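PDB 5ZVE: 389aa long hypothetical nucleolar protein, which transfers a methyl group from S-adenosyl-L-methionine to the C5 position of cytosine 72 in several tRNAs. Local coordinates for residues E34-R39 / L71-E76. Residues are numbered along the deposited sequence; the frame is centred on the assembly and turned at random.
Sequences EHYYIR and LYFVRE
Y72 meets H35 and Y37 on one face of the sheet in an aromatic cluster, its two neighbours lying in directions roughly at right angles. The H35 imidazole covers one face of the Y72 ring in an offset stack, centroids 4.2 Å apart and planes only 14° from parallel, with Y72 CE1 over the middle of the imidazole. Toward Y37, Y72 CB lies over the phenol face, 3.4 Å from its centroid and almost on the ring normal; Y72 CD2 nears CZ and OH, the tyrosine rings meeting obliquely at 40°. Y72 can reach both because chi1 of 69° sets CG between its backbone N and carbonyl carbon. On the other face of the sheet, I38 CD1 packs 3.9 Å from F73 CE1 at the phenyl edge. Between the faces, two hydrogen bonds join the antiparallel backbones at Y36 and F73, with Y36 N to F73 O at 2.8 Å. Past the strand ends, E34 CG rests over the R75 guanidinium; E34 OE2 and R75 NH2, 3.6 Å apart, attract by charge alone, the oxygen lying well out of the guanidinium plane. E34 also pairs with R282, and R75 with E31 and P32 O. This is the central strand pair of the ferredoxin-like domain's antiparallel sheet: helix 47-56 covers I38, L71 and F73, helix 184-193 meets Y37, and strands 62-63 and 179-181 flank the pair.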
# COMPACT_ATOMS: atom_id res chain seq x y z
N GLU A 34 4.79 -10.29 -5.27
CA GLU A 34 4.99 -11.73 -5.30
C GLU A 34 4.61 -12.35 -3.96
O GLU A 34 4.10 -13.47 -3.89
CB GLU A 34 6.44 -12.07 -5.66
CG GLU A 34 6.86 -11.67 -7.07
CD GLU A 34 7.16 -10.18 -7.23
OE1 GLU A 34 7.03 -9.42 -6.25
OE2 GLU A 34 7.55 -9.77 -8.34
N HIS A 35 4.88 -11.61 -2.88
CA HIS A 35 4.53 -12.03 -1.54
C HIS A 35 3.47 -11.09 -0.96
O HIS A 35 3.75 -9.92 -0.68
CB HIS A 35 5.75 -12.08 -0.62
CG HIS A 35 6.68 -13.21 -0.91
ND1 HIS A 35 7.81 -13.46 -0.16
CD2 HIS A 35 6.66 -14.16 -1.88
CE1 HIS A 35 8.44 -14.52 -0.64
NE2 HIS A 35 7.76 -14.97 -1.68
N TYR A 36 2.27 -11.61 -0.77
CA TYR A 36 1.15 -10.80 -0.31
C TYR A 36 1.02 -10.90 1.20
O TYR A 36 0.61 -11.94 1.73
CB TYR A 36 -0.15 -11.24 -1.00
CG TYR A 36 -1.33 -10.35 -0.70
CD1 TYR A 36 -1.34 -9.02 -1.08
CD2 TYR A 36 -2.44 -10.85 -0.03
CE1 TYR A 36 -2.43 -8.20 -0.81
CE2 TYR A 36 -3.53 -10.04 0.25
CZ TYR A 36 -3.52 -8.72 -0.15
OH TYR A 36 -4.60 -7.92 0.13
N TYR A 37 1.36 -9.81 1.89
CA TYR A 37 1.49 -9.82 3.34
C TYR A 37 0.21 -9.36 4.06
O TYR A 37 -0.56 -8.56 3.54
CB TYR A 37 2.65 -8.93 3.78
CG TYR A 37 4.00 -9.63 3.84
CD1 TYR A 37 4.81 -9.70 2.72
CD2 TYR A 37 4.45 -10.20 5.02
CE1 TYR A 37 6.04 -10.34 2.77
CE2 TYR A 37 5.68 -10.84 5.08
CZ TYR A 37 6.47 -10.90 3.95
OH TYR A 37 7.69 -11.53 4.01
N ILE A 38 -0.00 -9.90 5.25
CA ILE A 38 -1.05 -9.43 6.14
C ILE A 38 -0.46 -9.25 7.53
O ILE A 38 0.54 -9.89 7.87
CB ILE A 38 -2.24 -10.40 6.21
CG1 ILE A 38 -1.79 -11.73 6.84
CG2 ILE A 38 -2.84 -10.61 4.84
CD1 ILE A 38 -2.90 -12.75 7.00
N ARG A 39 -1.07 -8.39 8.33
CA ARG A 39 -0.62 -8.25 9.71
C ARG A 39 -1.51 -9.04 10.65
O ARG A 39 -2.73 -8.89 10.63
CB ARG A 39 -0.58 -6.78 10.14
CG ARG A 39 -0.00 -6.59 11.54
CD ARG A 39 0.00 -5.14 11.99
NE ARG A 39 -1.31 -4.67 12.43
CZ ARG A 39 -2.03 -3.74 11.82
NH1 ARG A 39 -1.56 -3.13 10.73
NH2 ARG A 39 -3.21 -3.39 12.30
N LEU A 71 2.53 -12.46 8.11
CA LEU A 71 2.20 -13.64 7.32
C LEU A 71 2.07 -13.23 5.88
O LEU A 71 1.59 -12.14 5.59
CB LEU A 71 0.91 -14.31 7.79
CG LEU A 71 0.91 -15.10 9.09
CD1 LEU A 71 -0.50 -15.52 9.44
CD2 LEU A 71 1.80 -16.31 8.97
N TYR A 72 2.49 -14.09 4.95
CA TYR A 72 2.33 -13.75 3.55
C TYR A 72 1.86 -14.93 2.71
O TYR A 72 2.05 -16.09 3.08
CB TYR A 72 3.64 -13.16 2.98
CG TYR A 72 4.78 -14.15 2.86
CD1 TYR A 72 4.93 -14.91 1.71
CD2 TYR A 72 5.70 -14.30 3.88
CE1 TYR A 72 5.97 -15.81 1.58
CE2 TYR A 72 6.75 -15.20 3.77
CZ TYR A 72 6.88 -15.95 2.62
OH TYR A 72 7.91 -16.86 2.48
N PHE A 73 1.24 -14.61 1.59
CA PHE A 73 0.77 -15.62 0.65
C PHE A 73 1.55 -15.49 -0.64
O PHE A 73 1.83 -14.38 -1.10
CB PHE A 73 -0.73 -15.48 0.39
CG PHE A 73 -1.57 -15.50 1.64
CD1 PHE A 73 -1.77 -14.35 2.37
CD2 PHE A 73 -2.15 -16.69 2.07
CE1 PHE A 73 -2.54 -14.37 3.52
CE2 PHE A 73 -2.92 -16.72 3.22
CZ PHE A 73 -3.11 -15.56 3.95
N VAL A 74 1.92 -16.62 -1.22
CA VAL A 74 2.68 -16.59 -2.46
C VAL A 74 1.73 -16.34 -3.62
O VAL A 74 0.67 -16.97 -3.72
CB VAL A 74 3.48 -17.89 -2.67
CG1 VAL A 74 4.21 -17.84 -4.00
CG2 VAL A 74 4.47 -18.10 -1.53
N ARG A 75 2.12 -15.44 -4.50
CA ARG A 75 1.30 -15.06 -5.65
C ARG A 75 1.34 -16.14 -6.73
O ARG A 75 2.35 -16.82 -6.90
CB ARG A 75 1.79 -13.72 -6.19
CG ARG A 75 1.15 -13.27 -7.48
CD ARG A 75 2.17 -13.30 -8.59
NE ARG A 75 2.77 -11.99 -8.83
CZ ARG A 75 3.88 -11.79 -9.53
NH1 ARG A 75 4.53 -12.81 -10.06
NH2 ARG A 75 4.32 -10.55 -9.71
N GLU A 76 0.24 -16.29 -7.46
CA GLU A 76 0.18 -17.22 -8.58
C GLU A 76 0.15 -16.45 -9.90
O GLU A 76 -0.54 -15.44 -10.03
CB GLU A 76 -1.05 -18.11 -8.46
CG GLU A 76 -1.04 -19.01 -7.22
CD GLU A 76 -2.33 -19.78 -7.03
OE1 GLU A 76 -3.26 -19.62 -7.85
OE2 GLU A 76 -2.42 -20.54 -6.05